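Local coordinates for protein NAD nucleotidase (Haemophilus influenzae, PDB 3ZU0) that degrades NAD to adenosine and nicotinamide riboside and, as a zinc-dependent nucleotidase of broad specificity, removes the phosphate from 5'-AMP, at residues 71-76 / 101-106; 158-163 / 201-206; 399-404 / 508-513. All coordinates share one frame; numbering follows the deposited sequence.

Contact 1: residues 71-76 / 101-106; sequences AITGTL and GNHEFD. With ZN (zinc ion), chain C; A12 (phosphomethylphosphonic acid adenosyl ester), chain F; PO4 (phosphate ion), chain E.
Ala71, Ile72 and Thr73 meet His103, Glu104 and Asp106 where two loops come together beside a zinc ion, burying 240 Å². Residues 101-104 form the Gly-Asn-His-Glu signature loop of the metallophosphoesterase fold, supplying a zinc ligand and a phosphate-binding histidine. Gly101 N donates to Glu104 OE1 (2.6 Å) on the anti lone pair, an oxygen that also receives Asp70 N. Asn102 divides its amide: OD1 binds zinc at 2.1 Å, and ND2 reaches phosphate O3 at 2.8 Å in a nearly straight bond (172°), so both ends fix its orientation; Asp70, His203 and Asp226 also bind this metal. The His103 and Thr73 side chains cross at about a right angle, with His103 CB 3.2 Å from Thr73 OG1, a hydroxyl that donates to Ile72 O in the carbonyl plane, on a lone pair. Both ring nitrogens are held: NE2 donates to phosphate O3, and ND1 to Asp106 OD2 at 2.7 Å, only 8° out of the ring plane. The nucleotide analogue's O5' lies at the ring edge. Glu104, bent at chi2 (70°), returns OE2 to Ala71 N in a short but bent bond (3.0 Å, syn lone pair) and to Ile72 N in a longer, weak one. Asp106 OD1 bonds Ser168. These loops follow strands 63-67 and 97-99, neighbours in one sheet; helix 108-116 packs on Ile72 and Glu104, and helix 162-167 on Asn102.

Contact 2: residues 158-163 / 201-206; sequences LDTVNK and LSHAGS. With ZN (zinc ion), chain C; PO4 (phosphate ion), chain E.
His203 N donates to Leu158 O at 2.9 Å (158°), although the donor is tilted from the carbonyl plane. Two residues earlier in the second segment, Leu201 O receives Leu158 N in a weak bond that is clearly more bent. The His203 side chain carries this backbone pairing to the metal: its CG lies opposite the backbone N (chi1 -157°), which takes the ring to the zinc, where NE2 binds at 2.0 Å. ND1 is fixed by Ala68 O, so both nitrogens define the ring's rotation. Phosphate O2 occupies another position on the same zinc. Lys163 NZ approaches that phosphate weakly, 3.3 Å from its O1 and equally far from its O3, and has a salt bridge to Asp226. The two strands, 151-159 and 198-203, lie parallel and adjacent in a mixed sheet, joined by a beta-alpha-beta crossover through helices 162-167 and 179-191; as in other metallophosphoesterases, the zinc ligand stands where a strand ends. At this end the second segment turns, with Ser202 OG accepting from Ala204 N at 3.1 Å as an ST turn, and the same hydroxyl also bonding Asn209. Asp159 and His203 lie side by side, carboxylate and ring planes 82° apart, with Asp159 OD1 4.0 Å from His203 CB. Thr160 sets its CB 3.4 Å from His203 O and its CG2 at the ring edge. Toward the other face of the sheet, Leu158 CD2 packs 3.8 Å from Ser202 OG, while Thr182 of helix 179-191 and Ile212 of helix 206-215 touch the same leucine.

Contact 3: residues 399-404 / 508-513; sequences LKTVDL and RYLVGT
Leu510 pushes its side chain against Thr401 and Val402, CD2 lying 3.5 Å from Thr401 O; the Leu510 and Val402 side chains cross at about a right angle, Leu510 CG to Val402 CG2 3.9 Å. The leucine CG stands anti to the backbone N (chi1 -171°), which carries the methyls out toward the turn spanning 399-402. The next hollow is the bare backbone of Gly512, which has no side chain: Leu399 CD2 settles 3.7 Å from Gly512 CA. The Leu404 and Val511 side chains lie side by side, pointing the same way, and Leu404 CD2 rests across the notch of the Val511 isopropyl, 3.8 Å from both CG1 and CG2. Val492 of strand 487-493 also packs on Leu404. Strands 404-408 and 508-514 are parallel neighbours in the mixed sheet of the C-terminal domain. Asp403 pairs with both polar backbone atoms of Leu510: its N donates to Leu510 O (2.9 Å), and its OD2 accepts Leu510 N at 3.0 Å (169°) on the anti lone pair. Gly512 N also bonds Leu404 O, whose position is less certain. The carboxylate thus stands in for a backbone carbonyl, extending strand-like pairing onto a loop just before strand 404-408.

Along the chain the segments of contact 1 come first, then those of contact 2, then those of contact 3. Contacts 1 and 2, with centres 14 Å apart, share the calcineurin-like phosphoesterase domain but belong to its two different mixed sheets. They meet at one zinc ion and phosphate, where the loops also pack directly: Gly101 CA approaches His203 CD2 to 3.3 Å, and Gly101 O lies 2.9 Å from Asp159 OD2. Contact 3 stands in the C-terminal domain, about 31 Å from contact 1 and 37 Å from contact 2 between centres. Its strand 508-514 leads into the probable substrate-binding residues 516-522, and the nucleotide analogue, bonded by Asp522, reaches His103, so the ligand spans both domains.

Contact 1: residues 71-76 / 101-106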
loop_
_atom_site.group_PDB
_atom_site.type_symbol
_atom_site.label_atom_id
_atom_site.label_comp_id
_atom_site.label_asym_id
_atom_site.label_seq_id
_atom_site.Cartn_x
_atom_site.Cartn_y
_atom_site.Cartn_z
ATOM N N ALA A 71 -23.688 -2.483 3.599
ATOM C CA ALA A 71 -25.031 -3.030 3.666
ATOM C C ALA A 71 -25.487 -3.018 5.114
ATOM O O ALA A 71 -26.662 -2.763 5.414
ATOM C CB ALA A 71 -25.051 -4.455 3.116
ATOM N N ILE A 72 -24.560 -3.282 6.027
ATOM C CA ILE A 72 -24.946 -3.483 7.414
ATOM C C ILE A 72 -24.486 -2.412 8.380
ATOM O O ILE A 72 -23.509 -1.696 8.133
ATOM C CB ILE A 72 -24.484 -4.861 7.959
ATOM C CG1 ILE A 72 -22.965 -5.038 7.789
ATOM C CG2 ILE A 72 -25.243 -5.974 7.268
ATOM C CD1 ILE A 72 -22.362 -6.115 8.684
ATOM N N THR A 73 -25.217 -2.362 9.494
ATOM C CA THR A 73 -25.034 -1.485 10.648
ATOM C C THR A 73 -25.712 -0.156 10.441
ATOM O O THR A 73 -25.634 0.434 9.359
ATOM C CB THR A 73 -23.559 -1.270 11.074
ATOM O OG1 THR A 73 -22.928 -0.342 10.185
ATOM C CG2 THR A 73 -22.788 -2.615 11.110
ATOM N N GLY A 74 -26.363 0.329 11.492
ATOM C CA GLY A 74 -26.961 1.650 11.457
ATOM C C GLY A 74 -28.378 1.704 11.974
ATOM O O GLY A 74 -28.893 2.793 12.247
ATOM N N THR A 75 -29.007 0.535 12.099
ATOM C CA THR A 75 -30.356 0.434 12.633
ATOM C C THR A 75 -30.512 -0.851 13.428
ATOM O O THR A 75 -29.630 -1.714 13.426
ATOM C CB THR A 75 -31.452 0.403 11.536
ATOM O OG1 THR A 75 -31.501 -0.902 10.962
ATOM C CG2 THR A 75 -31.212 1.453 10.442
ATOM N N LEU A 76 -31.663 -0.982 14.082
ATOM C CA LEU A 76 -31.975 -2.160 14.895
ATOM C C LEU A 76 -32.086 -3.425 14.066
ATOM O O LEU A 76 -31.941 -4.526 14.587
ATOM C CB LEU A 76 -33.292 -1.936 15.655
ATOM C CG LEU A 76 -33.212 -1.010 16.867
ATOM C CD1 LEU A 76 -34.625 -0.651 17.369
ATOM C CD2 LEU A 76 -32.392 -1.662 17.969
ATOM N N GLY A 101 -17.640 -2.638 2.555
ATOM C CA GLY A 101 -17.386 -1.290 3.014
ATOM C C GLY A 101 -16.637 -1.266 4.343
ATOM O O GLY A 101 -16.134 -2.284 4.785
ATOM N N ASN A 102 -16.541 -0.108 4.985
ATOM C CA ASN A 102 -15.857 -0.055 6.269
ATOM C C ASN A 102 -16.708 -0.632 7.408
ATOM O O ASN A 102 -16.202 -1.330 8.275
ATOM C CB ASN A 102 -15.387 1.368 6.603
ATOM C CG ASN A 102 -16.484 2.395 6.439
ATOM O OD1 ASN A 102 -17.279 2.315 5.516
ATOM N ND2 ASN A 102 -16.544 3.359 7.357
ATOM N N HIS A 103 -18.004 -0.336 7.408
ATOM C CA HIS A 103 -18.889 -0.817 8.492
ATOM C C HIS A 103 -19.178 -2.304 8.467
ATOM O O HIS A 103 -19.703 -2.851 9.416
ATOM C CB HIS A 103 -20.175 0.006 8.559
ATOM C CG HIS A 103 -19.934 1.427 8.961
ATOM N ND1 HIS A 103 -19.832 1.820 10.278
ATOM C CD2 HIS A 103 -19.704 2.537 8.219
ATOM C CE1 HIS A 103 -19.571 3.116 10.331
ATOM N NE2 HIS A 103 -19.497 3.575 9.097
ATOM N N GLU A 104 -18.800 -2.974 7.393
ATOM C CA GLU A 104 -18.900 -4.433 7.352
ATOM C C GLU A 104 -18.089 -5.096 8.467
ATOM O O GLU A 104 -18.401 -6.212 8.889
ATOM C CB GLU A 104 -18.424 -4.962 5.987
ATOM C CG GLU A 104 -19.550 -5.418 5.059
ATOM C CD GLU A 104 -20.378 -4.272 4.533
ATOM O OE1 GLU A 104 -19.805 -3.347 3.907
ATOM O OE2 GLU A 104 -21.614 -4.299 4.714
ATOM N N PHE A 105 -17.048 -4.413 8.946
ATOM C CA PHE A 105 -16.186 -4.984 9.983
ATOM C C PHE A 105 -16.470 -4.501 11.394
ATOM O O PHE A 105 -15.722 -4.823 12.309
ATOM C CB PHE A 105 -14.717 -4.719 9.652
ATOM C CG PHE A 105 -14.233 -5.484 8.487
ATOM C CD1 PHE A 105 -13.788 -6.779 8.644
ATOM C CD2 PHE A 105 -14.239 -4.921 7.220
ATOM C CE1 PHE A 105 -13.343 -7.505 7.558
ATOM C CE2 PHE A 105 -13.792 -5.628 6.127
ATOM C CZ PHE A 105 -13.344 -6.925 6.287
ATOM N N ASP A 106 -17.549 -3.738 11.563
ATOM C CA ASP A 106 -17.874 -3.111 12.841
ATOM C C ASP A 106 -18.060 -4.124 13.970
ATOM O O ASP A 106 -17.873 -3.800 15.140
ATOM C CB ASP A 106 -19.145 -2.273 12.708
ATOM C CG ASP A 106 -18.862 -0.861 12.247
ATOM O OD1 ASP A 106 -17.709 -0.591 11.832
ATOM O OD2 ASP A 106 -19.783 -0.016 12.282
HETATM ZN ZN ZN C . -18.696 3.339 4.434
HETATM P PB A12 F . -21.922 6.285 10.570
HETATM O O1B A12 F . -23.014 7.325 11.019
HETATM O O2B A12 F . -22.039 5.104 11.509
HETATM O O3B A12 F . -22.159 5.837 9.180
HETATM P PA A12 F . -19.721 7.218 12.301
HETATM O O1A A12 F . -20.939 7.011 13.227
HETATM O O2A A12 F . -18.836 8.463 12.578
HETATM C C3A A12 F . -20.362 6.953 10.745
HETATM O "O5'" A12 F . -19.020 5.748 12.355
HETATM C "C5'" A12 F . -17.790 5.621 12.980
HETATM C "C4'" A12 F . -17.738 5.832 14.405
HETATM O "O4'" A12 F . -18.508 4.765 15.028
HETATM C "C3'" A12 F . -16.399 5.560 14.940
HETATM O "O3'" A12 F . -15.518 6.599 14.808
HETATM C "C2'" A12 F . -16.658 5.229 16.369
HETATM O "O2'" A12 F . -16.737 6.356 17.141
HETATM C "C1'" A12 F . -17.970 4.530 16.313
HETATM N N9 A12 F . -17.789 3.117 16.507
HETATM C C8 A12 F . -17.621 2.185 15.537
HETATM N N7 A12 F . -17.475 1.012 16.143
HETATM C C5 A12 F . -17.561 1.181 17.515
HETATM C C6 A12 F . -17.497 0.312 18.639
HETATM N N6 A12 F . -17.288 -1.069 18.530
HETATM N N1 A12 F . -17.640 0.842 19.843
HETATM C C2 A12 F . -17.816 2.144 20.016
HETATM N N3 A12 F . -17.882 3.002 18.987
HETATM C C4 A12 F . -17.756 2.529 17.739
HETATM P P PO4 E . -19.594 5.906 6.331
HETATM O O1 PO4 E . -19.278 7.272 5.742
HETATM O O2 PO4 E . -19.725 4.927 5.179
HETATM O O3 PO4 E . -18.395 5.511 7.180
HETATM O O4 PO4 E . -20.871 5.934 7.139
#

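Contact 2: residues 158-163 / 201-206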
loop_
_atom_site.group_PDB
_atom_site.type_symbol
_atom_site.label_atom_id
_atom_site.label_comp_id
_atom_site.label_asym_id
_atom_site.label_seq_id
_atom_site.Cartn_x
_atom_site.Cartn_y
_atom_site.Cartn_z
ATOM N N LEU A 158 -13.242 -2.818 -4.143
ATOM C CA LEU A 158 -12.273 -2.007 -3.397
ATOM C C LEU A 158 -12.893 -1.409 -2.133
ATOM O O LEU A 158 -14.070 -1.040 -2.121
ATOM C CB LEU A 158 -11.741 -0.887 -4.291
ATOM C CG LEU A 158 -10.396 -0.269 -3.927
ATOM C CD1 LEU A 158 -9.300 -1.306 -4.125
ATOM C CD2 LEU A 158 -10.115 0.972 -4.771
ATOM N N ASP A 159 -12.107 -1.324 -1.060
ATOM C CA ASP A 159 -12.629 -0.820 0.206
ATOM C C ASP A 159 -11.791 0.362 0.640
ATOM O O ASP A 159 -10.628 0.501 0.227
ATOM C CB ASP A 159 -12.564 -1.912 1.273
ATOM C CG ASP A 159 -13.511 -1.670 2.446
ATOM O OD1 ASP A 159 -14.073 -0.558 2.588
ATOM O OD2 ASP A 159 -13.679 -2.610 3.254
ATOM N N THR A 160 -12.381 1.219 1.470
ATOM C CA THR A 160 -11.636 2.292 2.108
ATOM C C THR A 160 -10.776 1.680 3.199
ATOM O O THR A 160 -11.172 0.690 3.822
ATOM C CB THR A 160 -12.565 3.391 2.659
ATOM O OG1 THR A 160 -11.783 4.523 3.069
ATOM C CG2 THR A 160 -13.410 2.892 3.822
ATOM N N VAL A 161 -9.590 2.236 3.407
ATOM C CA VAL A 161 -8.605 1.604 4.284
ATOM C C VAL A 161 -8.531 2.219 5.672
ATOM O O VAL A 161 -8.868 1.560 6.653
ATOM C CB VAL A 161 -7.193 1.589 3.638
ATOM C CG1 VAL A 161 -6.111 1.101 4.648
ATOM C CG2 VAL A 161 -7.210 0.700 2.398
ATOM N N ASN A 162 -8.089 3.470 5.764
ATOM C CA ASN A 162 -7.849 4.068 7.074
ATOM C C ASN A 162 -9.081 4.011 7.988
ATOM O O ASN A 162 -8.966 3.655 9.166
ATOM C CB ASN A 162 -7.338 5.504 6.947
ATOM C CG ASN A 162 -5.953 5.582 6.297
ATOM O OD1 ASN A 162 -5.225 4.592 6.230
ATOM N ND2 ASN A 162 -5.594 6.762 5.813
ATOM N N LYS A 163 -10.253 4.351 7.457
ATOM C CA LYS A 163 -11.463 4.361 8.294
ATOM C C LYS A 163 -11.806 2.969 8.792
ATOM O O LYS A 163 -12.327 2.815 9.884
ATOM C CB LYS A 163 -12.665 4.947 7.543
ATOM C CG LYS A 163 -12.632 6.464 7.410
ATOM C CD LYS A 163 -13.684 6.972 6.421
ATOM C CE LYS A 163 -15.079 6.804 6.950
ATOM N NZ LYS A 163 -16.038 7.483 6.020
ATOM N N LEU A 201 -15.934 -1.271 -8.405
ATOM C CA LEU A 201 -17.025 -1.145 -7.457
ATOM C C LEU A 201 -16.358 -0.822 -6.132
ATOM O O LEU A 201 -15.834 -1.704 -5.449
ATOM C CB LEU A 201 -17.817 -2.459 -7.364
ATOM C CG LEU A 201 -18.958 -2.463 -6.341
ATOM C CD1 LEU A 201 -19.985 -1.417 -6.747
ATOM C CD2 LEU A 201 -19.590 -3.860 -6.258
ATOM N N SER A 202 -16.350 0.460 -5.787
ATOM C CA SER A 202 -15.433 0.947 -4.784
ATOM C C SER A 202 -16.098 1.665 -3.626
ATOM O O SER A 202 -16.743 2.698 -3.826
ATOM C CB SER A 202 -14.447 1.904 -5.443
ATOM O OG SER A 202 -13.630 2.506 -4.468
ATOM N N HIS A 203 -15.905 1.133 -2.418
ATOM C CA HIS A 203 -16.310 1.830 -1.202
ATOM C C HIS A 203 -15.192 2.744 -0.685
ATOM O O HIS A 203 -15.116 3.060 0.498
ATOM C CB HIS A 203 -16.706 0.819 -0.120
ATOM C CG HIS A 203 -17.611 1.386 0.927
ATOM N ND1 HIS A 203 -18.979 1.454 0.763
ATOM C CD2 HIS A 203 -17.348 1.914 2.145
ATOM C CE1 HIS A 203 -19.521 1.996 1.843
ATOM N NE2 HIS A 203 -18.555 2.276 2.698
ATOM N N ALA A 204 -14.324 3.206 -1.564
ATOM C CA ALA A 204 -13.251 4.091 -1.096
ATOM C C ALA A 204 -13.746 5.504 -0.841
ATOM O O ALA A 204 -13.035 6.316 -0.258
ATOM C CB ALA A 204 -12.067 4.083 -2.084
ATOM N N GLY A 205 -14.975 5.807 -1.251
ATOM C CA GLY A 205 -15.509 7.144 -1.033
ATOM C C GLY A 205 -15.312 8.033 -2.253
ATOM O O GLY A 205 -14.415 7.787 -3.063
ATOM N N SER A 206 -16.151 9.056 -2.392
ATOM C CA SER A 206 -16.126 9.910 -3.573
ATOM C C SER A 206 -14.790 10.628 -3.773
ATOM O O SER A 206 -14.327 10.753 -4.903
ATOM C CB SER A 206 -17.280 10.924 -3.557
ATOM O OG SER A 206 -18.516 10.315 -3.912
HETATM ZN ZN ZN C . -18.696 3.339 4.434
HETATM P P PO4 E . -19.594 5.906 6.331
HETATM O O1 PO4 E . -19.278 7.272 5.742
HETATM O O2 PO4 E . -19.725 4.927 5.179
HETATM O O3 PO4 E . -18.395 5.511 7.180
HETATM O O4 PO4 E . -20.871 5.934 7.139
#

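Contact 3: residues 399-404 / 508-513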
loop_
_atom_site.group_PDB
_atom_site.type_symbol
_atom_site.label_atom_id
_atom_site.label_comp_id
_atom_site.label_asym_id
_atom_site.label_seq_id
_atom_site.Cartn_x
_atom_site.Cartn_y
_atom_site.Cartn_z
ATOM N N LEU A 399 -19.031 -1.155 37.071
ATOM C CA LEU A 399 -17.634 -1.552 37.244
ATOM C C LEU A 399 -17.182 -1.189 38.665
ATOM O O LEU A 399 -16.049 -0.774 38.873
ATOM C CB LEU A 399 -16.746 -0.807 36.250
ATOM C CG LEU A 399 -16.047 -1.494 35.062
ATOM C CD1 LEU A 399 -16.776 -2.703 34.531
ATOM C CD2 LEU A 399 -15.774 -0.486 33.948
ATOM N N LYS A 400 -18.092 -1.321 39.617
ATOM C CA LYS A 400 -17.909 -0.972 41.041
ATOM C C LYS A 400 -16.559 -0.455 41.590
ATOM O O LYS A 400 -16.538 0.487 42.386
ATOM C CB LYS A 400 -18.438 -2.121 41.912
ATOM C CG LYS A 400 -19.924 -2.430 41.653
ATOM C CD LYS A 400 -20.504 -3.425 42.657
ATOM C CE LYS A 400 -20.027 -4.838 42.368
ATOM N NZ LYS A 400 -20.406 -5.256 40.990
ATOM N N THR A 401 -15.444 -1.053 41.185
ATOM C CA THR A 401 -14.145 -0.752 41.806
ATOM C C THR A 401 -13.297 0.261 41.043
ATOM O O THR A 401 -12.157 0.534 41.414
ATOM C CB THR A 401 -13.301 -2.038 41.971
ATOM O OG1 THR A 401 -13.012 -2.587 40.679
ATOM C CG2 THR A 401 -14.054 -3.077 42.792
ATOM N N VAL A 402 -13.859 0.822 39.980
ATOM C CA VAL A 402 -13.115 1.694 39.079
ATOM C C VAL A 402 -13.061 3.144 39.600
ATOM O O VAL A 402 -13.997 3.600 40.243
ATOM C CB VAL A 402 -13.741 1.614 37.651
ATOM C CG1 VAL A 402 -13.686 2.927 36.965
ATOM C CG2 VAL A 402 -13.069 0.520 36.813
ATOM N N ASP A 403 -11.962 3.855 39.337
ATOM C CA ASP A 403 -11.837 5.262 39.707
ATOM C C ASP A 403 -12.484 6.217 38.708
ATOM O O ASP A 403 -12.751 7.379 39.025
ATOM C CB ASP A 403 -10.369 5.657 39.849
ATOM C CG ASP A 403 -9.697 5.000 41.047
ATOM O OD1 ASP A 403 -10.225 5.133 42.173
ATOM O OD2 ASP A 403 -8.651 4.339 40.855
ATOM N N LEU A 404 -12.768 5.731 37.508
ATOM C CA LEU A 404 -12.916 6.646 36.386
ATOM C C LEU A 404 -13.268 5.831 35.163
ATOM O O LEU A 404 -12.718 4.753 34.974
ATOM C CB LEU A 404 -11.547 7.285 36.226
ATOM C CG LEU A 404 -10.917 8.287 35.292
ATOM C CD1 LEU A 404 -9.518 8.491 35.848
ATOM C CD2 LEU A 404 -10.851 7.774 33.874
ATOM N N ARG A 508 -1.565 5.937 40.189
ATOM C CA ARG A 508 -2.124 4.887 39.347
ATOM C C ARG A 508 -3.640 4.804 39.527
ATOM O O ARG A 508 -4.128 4.493 40.620
ATOM C CB ARG A 508 -1.528 3.522 39.706
ATOM C CG ARG A 508 -0.054 3.355 39.430
ATOM C CD ARG A 508 0.206 2.861 38.026
ATOM N NE ARG A 508 -0.392 1.558 37.731
ATOM C CZ ARG A 508 0.178 0.384 37.996
ATOM N NH1 ARG A 508 1.355 0.337 38.597
ATOM N NH2 ARG A 508 -0.432 -0.749 37.665
ATOM N N TYR A 509 -4.381 5.054 38.449
ATOM C CA TYR A 509 -5.838 4.971 38.497
ATOM C C TYR A 509 -6.352 3.706 37.819
ATOM O O TYR A 509 -5.790 3.256 36.811
ATOM C CB TYR A 509 -6.460 6.190 37.826
ATOM C CG TYR A 509 -6.109 7.511 38.460
ATOM C CD1 TYR A 509 -6.833 8.002 39.540
ATOM C CD2 TYR A 509 -5.065 8.284 37.963
ATOM C CE1 TYR A 509 -6.521 9.232 40.114
ATOM C CE2 TYR A 509 -4.745 9.513 38.531
ATOM C CZ TYR A 509 -5.472 9.980 39.607
ATOM O OH TYR A 509 -5.153 11.196 40.166
ATOM N N LEU A 510 -7.426 3.137 38.365
ATOM C CA LEU A 510 -8.125 2.064 37.695
ATOM C C LEU A 510 -9.137 2.711 36.754
ATOM O O LEU A 510 -10.068 3.391 37.196
ATOM C CB LEU A 510 -8.828 1.136 38.689
ATOM C CG LEU A 510 -9.394 -0.144 38.064
ATOM C CD1 LEU A 510 -8.283 -0.951 37.400
ATOM C CD2 LEU A 510 -10.154 -1.022 39.071
ATOM N N VAL A 511 -8.945 2.505 35.457
ATOM C CA VAL A 511 -9.773 3.156 34.454
ATOM C C VAL A 511 -10.665 2.150 33.745
ATOM O O VAL A 511 -10.208 1.102 33.292
ATOM C CB VAL A 511 -8.896 3.924 33.433
ATOM C CG1 VAL A 511 -9.736 4.466 32.262
ATOM C CG2 VAL A 511 -8.159 5.047 34.136
ATOM N N GLY A 512 -11.950 2.477 33.649
ATOM C CA GLY A 512 -12.886 1.653 32.912
ATOM C C GLY A 512 -13.237 2.277 31.571
ATOM O O GLY A 512 -13.264 3.493 31.433
ATOM N N THR A 513 -13.509 1.439 30.578
ATOM C CA THR A 513 -13.857 1.921 29.243
ATOM C C THR A 513 -14.442 0.765 28.436
ATOM O O THR A 513 -14.678 -0.301 28.991
ATOM C CB THR A 513 -12.639 2.554 28.545
ATOM O OG1 THR A 513 -13.054 3.211 27.334
ATOM C CG2 THR A 513 -11.529 1.508 28.274
#